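Local coordinates for protein DynF (PDB 6UBL) that is of unknown function but belongs to the dynemicin biosynthesis pathway and holds a palmitic acid inside its beta barrel, consistent with binding a long apolar molecule, at residues E124-V135 with P153-R162; P35-D46 with T57-R68. One frame throughout, in Å; residues are numbered along the deposited sequence.

How the contacts relate
Contact 2 comes first along the chain and is complete before contact 1 begins. Their centres lie about 14 Å apart, facing each other across a bound palmitic acid. The strands close a ring of antiparallel neighbours: from strand 54-68 the wall runs through 81-92 and 108-115 to 129-141 and 154-161, then returns through 170-183 and 193-205 to 37-50. The two contacts are thus separate arcs of one barrel. They also meet directly inside it, where Met133 CE packs 3.9 Å from Val66 CG1. Contact 2 holds the carboxyl end of the fatty acid and part of its chain, whereas contact 1 gives the chain an apolar wall and turns its other face to the second subunit.

Contact 1: residues E124-V135 with P153-R162; sequences EGPSAKACRMAV and PIILTIDDVR. With PLM (palmitic acid), chain C.
The guanidinium of Arg162 has Gly125 CA over one face, 3.6 Å above its plane and offset toward the rim, while the carboxylate of Asp160 lies at its edge. Glycine suits this place because a CB there would run into Arg162 CZ. The arginine grips side-on: NE bonds to Asp160 OD1 and NH2 to OD2, the latter on its syn lone pair. OD1 accepts a second hydrogen bond, from Gly125 N, 2.9 Å away, and the two donors reach it from opposite faces of the carboxylate, which fixes the rotation of the group.

Strands 129-135 and 154-159 pair antiparallel, with a beta bulge where Asp159 and Asp160 stand against Ala130 alone. Asp160 takes a left-handed backbone conformation (phi 55°, psi 50°), and its N-H is met at 2.8 Å by Glu124 OE2 on the anti side. Glu124 and Asp159 are like charges only 4.3 Å apart (OE2 to OD1), their carboxylate planes nearly perpendicular; Arg177 of the second subunit forms salt bridges to both, and Tyr176 of that subunit binds Asp159 OD2. A water donates to both Asp159 OD1 and Cys131 O.

On the face of Cys131, Met133, Val135, Ile154, Leu156 and Ile158 the residues are apolar. With CG set opposite its carbonyl carbon (chi1 -60°), Leu156 brings CD1 tightly against Val135 CG2 at 3.4 Å; CD1 also abuts palmitic acid atom CA, at a distance (3.2 Å) too short to be taken as exact. Cys131 SG touches palmitic acid C4 at 3.7 Å. On the other face Arg132 lies alongside Ile155, its NH2 3.8 Å from CG2, and reaches Glu152 of the second subunit.

The chemistry is therefore divided: aliphatic groups and a thiol suit a hydrocarbon tail inside the barrel, while Glu124, Arg132 and Asp159 form salt bridges to the second subunit and probably help hold the dimer together.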
loop_
_atom_site.group_PDB
_atom_site.type_symbol
_atom_site.label_atom_id
_atom_site.label_comp_id
_atom_site.label_asym_id
_atom_site.label_seq_id
_atom_site.Cartn_x
_atom_site.Cartn_y
_atom_site.Cartn_z
ATOM N N GLU A 124 13.077 11.832 -16.390
ATOM C CA GLU A 124 12.713 13.002 -15.629
ATOM C C GLU A 124 13.797 14.046 -15.807
ATOM O O GLU A 124 14.904 13.752 -16.274
ATOM C CB GLU A 124 12.673 12.596 -14.161
ATOM C CG GLU A 124 11.515 11.672 -13.816
ATOM C CD GLU A 124 11.684 11.022 -12.463
ATOM O OE1 GLU A 124 12.769 10.435 -12.218
ATOM O OE2 GLU A 124 10.755 11.102 -11.636
ATOM N N GLY A 125 13.463 15.295 -15.501
ATOM C CA GLY A 125 14.454 16.322 -15.675
ATOM C C GLY A 125 15.573 15.992 -14.715
ATOM O O GLY A 125 15.347 15.386 -13.661
ATOM N N PRO A 126 16.785 16.454 -15.008
ATOM C CA PRO A 126 17.914 16.115 -14.134
ATOM C C PRO A 126 17.674 16.797 -12.802
ATOM O O PRO A 126 17.251 17.954 -12.761
ATOM C CB PRO A 126 19.124 16.713 -14.863
ATOM C CG PRO A 126 18.701 16.761 -16.319
ATOM C CD PRO A 126 17.222 17.058 -16.283
ATOM N N SER A 127 17.843 16.049 -11.715
ATOM C CA SER A 127 17.640 16.533 -10.355
ATOM C C SER A 127 16.192 16.422 -9.896
ATOM O O SER A 127 15.902 16.774 -8.749
ATOM C CB SER A 127 18.119 17.980 -10.143
ATOM O OG SER A 127 19.494 18.107 -10.456
ATOM N N ALA A 128 15.255 16.054 -10.764
ATOM C CA ALA A 128 13.858 16.024 -10.352
ATOM C C ALA A 128 13.664 15.015 -9.224
ATOM O O ALA A 128 14.391 14.032 -9.093
ATOM C CB ALA A 128 12.958 15.638 -11.528
ATOM N N LYS A 129 12.639 15.248 -8.429
ATOM C CA LYS A 129 12.363 14.405 -7.282
ATOM C C LYS A 129 11.119 13.563 -7.511
ATOM O O LYS A 129 10.434 13.667 -8.539
ATOM C CB LYS A 129 12.278 15.256 -6.011
ATOM C CG LYS A 129 13.626 15.900 -5.715
ATOM C CD LYS A 129 13.657 16.605 -4.372
ATOM C CE LYS A 129 14.959 17.384 -4.163
ATOM N NZ LYS A 129 16.172 16.524 -4.011
ATOM N N ALA A 130 10.877 12.666 -6.557
ATOM C CA ALA A 130 9.729 11.778 -6.586
ATOM C C ALA A 130 8.890 12.060 -5.354
ATOM O O ALA A 130 9.413 12.156 -4.242
ATOM C CB ALA A 130 10.184 10.325 -6.583
ATOM N N CYS A 131 7.590 12.172 -5.561
ATOM C CA CYS A 131 6.612 12.491 -4.537
ATOM C C CYS A 131 5.652 11.325 -4.391
ATOM O O CYS A 131 5.192 10.758 -5.384
ATOM C CB CYS A 131 5.857 13.755 -4.961
ATOM S SG CYS A 131 4.486 14.260 -3.924
ATOM N N ARG A 132 5.350 10.978 -3.145
ATOM C CA ARG A 132 4.417 9.906 -2.836
ATOM C C ARG A 132 3.556 10.331 -1.653
ATOM O O ARG A 132 3.977 11.131 -0.806
ATOM C CB ARG A 132 5.090 8.575 -2.531
ATOM C CG ARG A 132 5.951 8.575 -1.288
ATOM C CD ARG A 132 6.827 7.334 -1.215
ATOM N NE ARG A 132 6.090 6.059 -1.135
ATOM C CZ ARG A 132 5.941 5.179 -2.120
ATOM N NH1 ARG A 132 6.417 5.415 -3.332
ATOM N NH2 ARG A 132 5.279 4.051 -1.906
ATOM N N MET A 133 2.336 9.787 -1.606
ATOM C CA MET A 133 1.404 10.036 -0.514
ATOM C C MET A 133 0.586 8.764 -0.331
ATOM O O MET A 133 0.103 8.186 -1.311
ATOM C CB MET A 133 0.489 11.220 -0.867
ATOM C CG MET A 133 -0.492 11.629 0.222
ATOM S SD MET A 133 0.293 12.457 1.629
ATOM C CE MET A 133 0.497 14.124 0.968
ATOM N N ALA A 134 0.430 8.338 0.920
ATOM C CA ALA A 134 -0.324 7.142 1.282
ATOM C C ALA A 134 -1.584 7.600 2.006
ATOM O O ALA A 134 -1.487 8.258 3.045
ATOM C CB ALA A 134 0.514 6.239 2.195
ATOM N N VAL A 135 -2.754 7.279 1.450
ATOM C CA VAL A 135 -3.997 7.944 1.823
ATOM C C VAL A 135 -5.027 6.965 2.359
ATOM O O VAL A 135 -5.299 5.930 1.742
ATOM C CB VAL A 135 -4.578 8.729 0.636
ATOM C CG1 VAL A 135 -5.927 9.342 0.982
ATOM C CG2 VAL A 135 -3.604 9.809 0.194
ATOM N N PRO A 153 -3.654 1.563 2.394
ATOM C CA PRO A 153 -3.556 2.950 1.933
ATOM C C PRO A 153 -3.462 3.019 0.416
ATOM O O PRO A 153 -2.806 2.189 -0.229
ATOM C CB PRO A 153 -2.275 3.465 2.602
ATOM C CG PRO A 153 -1.461 2.249 2.874
ATOM C CD PRO A 153 -2.450 1.140 3.131
ATOM N N ILE A 154 -4.128 4.026 -0.152
ATOM C CA ILE A 154 -4.011 4.322 -1.575
ATOM C C ILE A 154 -2.707 5.081 -1.784
ATOM O O ILE A 154 -2.510 6.158 -1.210
ATOM C CB ILE A 154 -5.217 5.131 -2.071
ATOM C CG1 ILE A 154 -6.508 4.347 -1.872
ATOM C CG2 ILE A 154 -5.018 5.493 -3.542
ATOM C CD1 ILE A 154 -7.763 5.197 -1.893
ATOM N N ILE A 155 -1.824 4.518 -2.601
ATOM C CA ILE A 155 -0.506 5.086 -2.840
ATOM C C ILE A 155 -0.608 5.988 -4.066
ATOM O O ILE A 155 -0.904 5.519 -5.175
ATOM C CB ILE A 155 0.532 3.981 -3.062
ATOM C CG1 ILE A 155 0.625 3.052 -1.837
ATOM C CG2 ILE A 155 1.877 4.595 -3.447
ATOM C CD1 ILE A 155 0.873 3.718 -0.503
ATOM N N LEU A 156 -0.381 7.288 -3.872
ATOM C CA LEU A 156 -0.514 8.281 -4.936
ATOM C C LEU A 156 0.856 8.889 -5.198
ATOM O O LEU A 156 1.549 9.292 -4.261
ATOM C CB LEU A 156 -1.483 9.386 -4.515
ATOM C CG LEU A 156 -2.870 8.817 -4.220
ATOM C CD1 LEU A 156 -3.626 9.668 -3.233
ATOM C CD2 LEU A 156 -3.661 8.683 -5.518
ATOM N N THR A 157 1.248 8.945 -6.458
ATOM C CA THR A 157 2.608 9.301 -6.819
ATOM C C THR A 157 2.624 10.406 -7.861
ATOM O O THR A 157 1.744 10.499 -8.714
ATOM C CB THR A 157 3.377 8.081 -7.330
ATOM O OG1 THR A 157 2.711 7.522 -8.466
ATOM C CG2 THR A 157 3.484 7.029 -6.232
ATOM N N ILE A 158 3.636 11.258 -7.756
ATOM C CA ILE A 158 3.952 12.252 -8.768
ATOM C C ILE A 158 5.444 12.131 -9.043
ATOM O O ILE A 158 6.263 12.308 -8.131
ATOM C CB ILE A 158 3.611 13.685 -8.325
ATOM C CG1 ILE A 158 2.140 13.817 -7.953
ATOM C CG2 ILE A 158 3.976 14.655 -9.451
ATOM C CD1 ILE A 158 1.807 15.154 -7.308
ATOM N N ASP A 159 5.794 11.877 -10.298
ATOM C CA ASP A 159 7.178 11.782 -10.732
ATOM C C ASP A 159 7.582 13.094 -11.389
ATOM O O ASP A 159 6.757 13.985 -11.625
ATOM C CB ASP A 159 7.341 10.596 -11.684
ATOM C CG ASP A 159 6.985 9.262 -11.015
ATOM O OD1 ASP A 159 7.418 9.032 -9.874
ATOM O OD2 ASP A 159 6.258 8.459 -11.631
ATOM N N ASP A 160 8.882 13.220 -11.666
ATOM C CA ASP A 160 9.427 14.408 -12.338
ATOM C C ASP A 160 9.044 15.685 -11.589
ATOM O O ASP A 160 8.585 16.668 -12.182
ATOM C CB ASP A 160 8.981 14.450 -13.804
ATOM C CG ASP A 160 9.851 15.331 -14.666
ATOM O OD1 ASP A 160 10.917 15.792 -14.204
ATOM O OD2 ASP A 160 9.500 15.531 -15.859
ATOM N N VAL A 161 9.280 15.681 -10.276
ATOM C CA VAL A 161 8.964 16.835 -9.440
ATOM C C VAL A 161 10.085 17.857 -9.574
ATOM O O VAL A 161 11.219 17.611 -9.154
ATOM C CB VAL A 161 8.756 16.431 -7.978
ATOM C CG1 VAL A 161 8.654 17.654 -7.081
ATOM C CG2 VAL A 161 7.515 15.562 -7.839
ATOM N N ARG A 162 9.764 19.016 -10.148
ATOM C CA ARG A 162 10.733 20.089 -10.330
ATOM C C ARG A 162 10.379 21.325 -9.524
ATOM O O ARG A 162 11.139 22.296 -9.534
ATOM C CB ARG A 162 10.810 20.459 -11.816
ATOM C CG ARG A 162 11.013 19.276 -12.735
ATOM C CD ARG A 162 11.111 19.716 -14.182
ATOM N NE ARG A 162 11.054 18.565 -15.077
ATOM C CZ ARG A 162 11.260 18.622 -16.390
ATOM N NH1 ARG A 162 11.551 19.781 -16.971
ATOM N NH2 ARG A 162 11.175 17.522 -17.124
HETATM C C1 PLM C . 3.037 19.529 -1.682
HETATM O O1 PLM C . 1.992 20.147 -1.197
HETATM O O2 PLM C . 4.100 20.062 -1.868
HETATM C C2 PLM C . 2.785 18.092 -2.014
HETATM C C3 PLM C . 1.551 17.815 -2.831
HETATM C C4 PLM C . 1.484 16.343 -3.103
HETATM C C5 PLM C . 0.113 15.793 -3.237
HETATM C C6 PLM C . 0.122 14.294 -3.415
HETATM C C7 PLM C . -0.863 13.865 -4.468
HETATM C C8 PLM C . -2.224 14.486 -4.267
HETATM C C9 PLM C . -2.894 14.083 -2.983
HETATM C CA PLM C . -3.799 12.895 -3.170
HETATM C CB PLM C . -5.114 13.289 -3.814
HETATM C CC PLM C . -6.273 12.540 -3.227
HETATM C CD PLM C . -6.872 11.490 -4.122
HETATM C CE PLM C . -7.494 10.382 -3.311
HETATM C CF PLM C . -8.525 9.563 -4.024
HETATM C CG PLM C . -9.101 8.510 -3.147
HETATM O O HOH W 1 6.892 8.942 -7.025
#

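Contact 2: residues P35-D46 with T57-R68; sequences PGIDNLGINSID and TVAFDGWVRVVR. With PLM (palmitic acid), chain C.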
loop_
_atom_site.group_PDB
_atom_site.type_symbol
_atom_site.label_atom_id
_atom_site.label_comp_id
_atom_site.label_asym_id
_atom_site.label_seq_id
_atom_site.Cartn_x
_atom_site.Cartn_y
_atom_site.Cartn_z
ATOM N N PRO A 35 8.260 26.017 5.269
ATOM C CA PRO A 35 7.090 25.194 5.602
ATOM C C PRO A 35 5.784 25.959 5.416
ATOM O O PRO A 35 5.692 27.159 5.699
ATOM C CB PRO A 35 7.307 24.798 7.067
ATOM C CG PRO A 35 8.456 25.603 7.560
ATOM C CD PRO A 35 9.251 26.050 6.360
ATOM N N GLY A 36 4.770 25.240 4.942
ATOM C CA GLY A 36 3.455 25.822 4.740
ATOM C C GLY A 36 2.448 24.725 4.495
ATOM O O GLY A 36 2.803 23.556 4.305
ATOM N N ILE A 37 1.178 25.115 4.522
ATOM C CA ILE A 37 0.072 24.230 4.189
ATOM C C ILE A 37 -0.419 24.646 2.811
ATOM O O ILE A 37 -1.007 25.725 2.654
ATOM C CB ILE A 37 -1.054 24.316 5.227
ATOM C CG1 ILE A 37 -0.540 23.982 6.628
ATOM C CG2 ILE A 37 -2.175 23.361 4.824
ATOM C CD1 ILE A 37 -1.533 24.277 7.726
ATOM N N ASP A 38 -0.220 23.787 1.816
ATOM C CA ASP A 38 -0.621 24.111 0.456
ATOM C C ASP A 38 -2.110 23.839 0.290
ATOM O O ASP A 38 -2.585 22.737 0.585
ATOM C CB ASP A 38 0.185 23.262 -0.530
ATOM C CG ASP A 38 1.665 23.589 -0.503
ATOM O OD1 ASP A 38 2.012 24.760 -0.275
ATOM O OD2 ASP A 38 2.484 22.667 -0.701
ATOM N N ASN A 39 -2.839 24.838 -0.207
ATOM C CA ASN A 39 -4.263 24.715 -0.510
ATOM C C ASN A 39 -4.351 24.634 -2.025
ATOM O O ASN A 39 -4.221 25.644 -2.714
ATOM C CB ASN A 39 -5.032 25.903 0.043
ATOM C CG ASN A 39 -5.036 25.934 1.565
ATOM O OD1 ASN A 39 -5.976 25.449 2.200
ATOM N ND2 ASN A 39 -3.983 26.484 2.152
ATOM N N LEU A 40 -4.546 23.425 -2.546
ATOM C CA LEU A 40 -4.351 23.150 -3.962
ATOM C C LEU A 40 -5.572 22.521 -4.612
ATOM O O LEU A 40 -6.242 21.674 -4.018
ATOM C CB LEU A 40 -3.173 22.181 -4.144
ATOM C CG LEU A 40 -1.803 22.678 -3.708
ATOM C CD1 LEU A 40 -0.857 21.491 -3.538
ATOM C CD2 LEU A 40 -1.259 23.668 -4.717
ATOM N N GLY A 41 -5.810 22.894 -5.865
ATOM C CA GLY A 41 -6.802 22.204 -6.653
ATOM C C GLY A 41 -6.288 20.860 -7.147
ATOM O O GLY A 41 -5.083 20.623 -7.235
ATOM N N ILE A 42 -7.230 19.973 -7.471
ATOM C CA ILE A 42 -6.904 18.640 -7.968
ATOM C C ILE A 42 -8.107 18.090 -8.721
ATOM O O ILE A 42 -9.253 18.372 -8.382
ATOM C CB ILE A 42 -6.467 17.707 -6.809
ATOM C CG1 ILE A 42 -6.077 16.320 -7.346
ATOM C CG2 ILE A 42 -7.579 17.561 -5.772
ATOM C CD1 ILE A 42 -5.511 15.388 -6.290
ATOM N N ASN A 43 -7.839 17.295 -9.754
ATOM C CA ASN A 43 -8.863 16.510 -10.428
ATOM C C ASN A 43 -8.349 15.082 -10.590
ATOM O O ASN A 43 -7.141 14.819 -10.506
ATOM C CB ASN A 43 -9.286 17.115 -11.769
ATOM C CG ASN A 43 -8.144 17.268 -12.742
ATOM O OD1 ASN A 43 -7.529 16.284 -13.153
ATOM N ND2 ASN A 43 -7.848 18.509 -13.114
ATOM N N SER A 44 -9.276 14.148 -10.791
ATOM C CA SER A 44 -8.889 12.754 -10.944
ATOM C C SER A 44 -9.948 12.019 -11.753
ATOM O O SER A 44 -11.066 12.503 -11.959
ATOM C CB SER A 44 -8.690 12.057 -9.584
ATOM O OG SER A 44 -9.919 11.789 -8.930
ATOM N N ILE A 45 -9.568 10.831 -12.211
ATOM C CA ILE A 45 -10.464 9.888 -12.868
ATOM C C ILE A 45 -10.270 8.562 -12.147
ATOM O O ILE A 45 -9.139 8.070 -12.050
ATOM C CB ILE A 45 -10.164 9.734 -14.368
ATOM C CG1 ILE A 45 -10.412 11.057 -15.092
ATOM C CG2 ILE A 45 -11.038 8.635 -14.970
ATOM C CD1 ILE A 45 -9.850 11.105 -16.491
ATOM N N ASP A 46 -11.351 8.024 -11.588
ATOM C CA ASP A 46 -11.304 6.834 -10.753
ATOM C C ASP A 46 -12.196 5.766 -11.370
ATOM O O ASP A 46 -13.323 6.054 -11.776
ATOM C CB ASP A 46 -11.883 7.079 -9.358
ATOM C CG ASP A 46 -11.247 8.239 -8.623
ATOM O OD1 ASP A 46 -10.524 9.056 -9.228
ATOM O OD2 ASP A 46 -11.520 8.355 -7.404
ATOM N N THR A 57 -16.398 4.384 -14.399
ATOM C CA THR A 57 -15.336 5.373 -14.434
ATOM C C THR A 57 -15.943 6.734 -14.115
ATOM O O THR A 57 -16.890 7.169 -14.790
ATOM C CB THR A 57 -14.672 5.392 -15.808
ATOM O OG1 THR A 57 -14.115 4.096 -16.078
ATOM C CG2 THR A 57 -13.557 6.420 -15.822
ATOM N N VAL A 58 -15.389 7.409 -13.103
ATOM C CA VAL A 58 -15.965 8.643 -12.590
ATOM C C VAL A 58 -14.885 9.708 -12.522
ATOM O O VAL A 58 -13.785 9.458 -12.009
ATOM C CB VAL A 58 -16.604 8.453 -11.205
ATOM C CG1 VAL A 58 -17.259 9.748 -10.737
ATOM C CG2 VAL A 58 -17.611 7.318 -11.232
ATOM N N ALA A 59 -15.216 10.903 -13.011
ATOM C CA ALA A 59 -14.319 12.047 -12.947
ATOM C C ALA A 59 -14.634 12.870 -11.706
ATOM O O ALA A 59 -15.802 13.130 -11.394
ATOM C CB ALA A 59 -14.512 12.920 -14.189
ATOM N N PHE A 60 -13.581 13.307 -11.023
ATOM C CA PHE A 60 -13.698 14.067 -9.792
ATOM C C PHE A 60 -12.935 15.381 -9.897
ATOM O O PHE A 60 -11.928 15.478 -10.601
ATOM C CB PHE A 60 -13.096 13.297 -8.613
ATOM C CG PHE A 60 -13.849 12.064 -8.230
ATOM C CD1 PHE A 60 -13.709 10.893 -8.953
ATOM C CD2 PHE A 60 -14.683 12.070 -7.127
ATOM C CE1 PHE A 60 -14.398 9.753 -8.589
ATOM C CE2 PHE A 60 -15.380 10.938 -6.762
ATOM C CZ PHE A 60 -15.236 9.775 -7.491
ATOM N N ASP A 61 -13.421 16.386 -9.172
ATOM C CA ASP A 61 -12.758 17.674 -9.055
ATOM C C ASP A 61 -12.853 18.100 -7.597
ATOM O O ASP A 61 -13.818 17.776 -6.899
ATOM C CB ASP A 61 -13.405 18.710 -9.980
ATOM C CG ASP A 61 -12.668 20.030 -9.985
ATOM O OD1 ASP A 61 -11.437 20.025 -10.205
ATOM O OD2 ASP A 61 -13.320 21.086 -9.813
ATOM N N GLY A 62 -11.836 18.810 -7.131
ATOM C CA GLY A 62 -11.876 19.276 -5.763
ATOM C C GLY A 62 -10.572 19.873 -5.297
ATOM O O GLY A 62 -9.881 20.549 -6.069
ATOM N N TRP A 63 -10.230 19.646 -4.033
ATOM C CA TRP A 63 -9.065 20.290 -3.456
ATOM C C TRP A 63 -8.460 19.407 -2.377
ATOM O O TRP A 63 -9.103 18.493 -1.847
ATOM C CB TRP A 63 -9.420 21.669 -2.897
ATOM C CG TRP A 63 -10.622 21.689 -1.999
ATOM C CD1 TRP A 63 -11.900 22.020 -2.350
ATOM C CD2 TRP A 63 -10.659 21.383 -0.597
ATOM N NE1 TRP A 63 -12.726 21.941 -1.259
ATOM C CE2 TRP A 63 -11.997 21.547 -0.171
ATOM C CE3 TRP A 63 -9.700 20.982 0.333
ATOM C CZ2 TRP A 63 -12.395 21.329 1.147
ATOM C CZ3 TRP A 63 -10.096 20.763 1.643
ATOM C CH2 TRP A 63 -11.425 20.934 2.040
ATOM N N VAL A 64 -7.195 19.689 -2.081
ATOM C CA VAL A 64 -6.469 19.061 -0.991
ATOM C C VAL A 64 -5.739 20.153 -0.222
ATOM O O VAL A 64 -5.389 21.204 -0.768
ATOM C CB VAL A 64 -5.473 17.991 -1.463
ATOM C CG1 VAL A 64 -6.200 16.801 -2.071
ATOM C CG2 VAL A 64 -4.488 18.589 -2.468
ATOM N N ARG A 65 -5.510 19.888 1.060
ATOM C CA ARG A 65 -4.672 20.713 1.925
ATOM C C ARG A 65 -3.552 19.807 2.428
ATOM O O ARG A 65 -3.817 18.773 3.062
ATOM C CB ARG A 65 -5.503 21.313 3.052
ATOM C CG ARG A 65 -6.609 22.251 2.517
ATOM C CD ARG A 65 -7.404 22.935 3.617
ATOM N NE ARG A 65 -6.509 23.728 4.445
ATOM C CZ ARG A 65 -6.332 23.524 5.741
ATOM N NH1 ARG A 65 -7.025 22.595 6.377
ATOM N NH2 ARG A 65 -5.470 24.272 6.412
ATOM N N VAL A 66 -2.307 20.178 2.119
ATOM C CA VAL A 66 -1.144 19.339 2.380
ATOM C C VAL A 66 -0.140 20.165 3.169
ATOM O O VAL A 66 0.338 21.196 2.682
ATOM C CB VAL A 66 -0.501 18.825 1.082
ATOM C CG1 VAL A 66 0.758 18.027 1.381
ATOM C CG2 VAL A 66 -1.505 17.991 0.272
ATOM N N VAL A 67 0.182 19.724 4.387
ATOM C CA VAL A 67 1.220 20.384 5.176
ATOM C C VAL A 67 2.579 19.801 4.806
ATOM O O VAL A 67 2.731 18.580 4.616
ATOM C CB VAL A 67 0.958 20.268 6.689
ATOM C CG1 VAL A 67 0.964 18.830 7.143
ATOM C CG2 VAL A 67 2.010 21.077 7.455
ATOM N N ARG A 68 3.568 20.681 4.697
ATOM C CA ARG A 68 4.947 20.316 4.426
ATOM C C ARG A 68 5.798 20.573 5.662
ATOM O O ARG A 68 5.651 21.603 6.333
ATOM C CB ARG A 68 5.527 21.130 3.272
ATOM C CG ARG A 68 5.020 20.754 1.894
ATOM C CD ARG A 68 5.565 21.679 0.788
ATOM N NE ARG A 68 4.866 22.951 0.712
ATOM C CZ ARG A 68 5.245 24.070 1.314
ATOM N NH1 ARG A 68 6.355 24.113 2.043
ATOM N NH2 ARG A 68 4.514 25.173 1.174
HETATM C C1 PLM C . 3.037 19.529 -1.682
HETATM O O1 PLM C . 1.992 20.147 -1.197
HETATM O O2 PLM C . 4.100 20.062 -1.868
HETATM C C2 PLM C . 2.785 18.092 -2.014
HETATM C C3 PLM C . 1.551 17.815 -2.831
HETATM C C4 PLM C . 1.484 16.343 -3.103
HETATM C C5 PLM C . 0.113 15.793 -3.237
HETATM C C6 PLM C . 0.122 14.294 -3.415
HETATM C C7 PLM C . -0.863 13.865 -4.468
HETATM C C8 PLM C . -2.224 14.486 -4.267
HETATM C C9 PLM C . -2.894 14.083 -2.983
HETATM C CA PLM C . -3.799 12.895 -3.170
HETATM C CB PLM C . -5.114 13.289 -3.814
HETATM C CC PLM C . -6.273 12.540 -3.227
HETATM C CD PLM C . -6.872 11.490 -4.122
HETATM C CE PLM C . -7.494 10.382 -3.311
HETATM C CF PLM C . -8.525 9.563 -4.024
HETATM C CG PLM C . -9.101 8.510 -3.147
HETATM O O HOH W 2 -8.889 21.042 -11.390
#
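Arg68 and Asp38 pair across the antiparallel beta hairpin of strands 37-50 and 54-68, part of the barrel wall. From CB, 3.8 Å from Gly36 O, the arginine runs to CG and then CD, which passes 3.4 Å from palmitic acid O2. A bend at chi3 (-79°) turns the guanidinium onto Asp38: NE reaches OD2 at 2.8 Å and NH2 reaches OD1 at 2.9 Å, both on syn sides, a two-pronged salt bridge with the planes 34° apart. NH1 bonds to Glu34 O. Gly36 O sits over the centre of one guanidinium face, and a side chain on Gly36 would press on NH2. Asp38 OD2 also lies 2.6 Å from palmitic acid O1, and Tyr205 holds OD1. Replacing Arg68 with a leucine would probably leave the buried Asp38 without its countercharge and its carboxylate less firmly oriented beside the fatty acid head.

Further along the same face Leu40, Ile42, Val64 and Val66 suit the ligand by being aliphatic; Ile42 CD1 touches its atom CB at 3.3 Å. Beyond them Ser44 OG donates to Asp46 OD1, and the Asp46 side chain crosses that of Phe60 at about a right angle, OD2 coming nearest to CE1. On the opposite face Asn39 and Arg65 run side by side, and Arg65 NE donates to Asn39 OD1 at 2.9 Å, within the guanidinium plane.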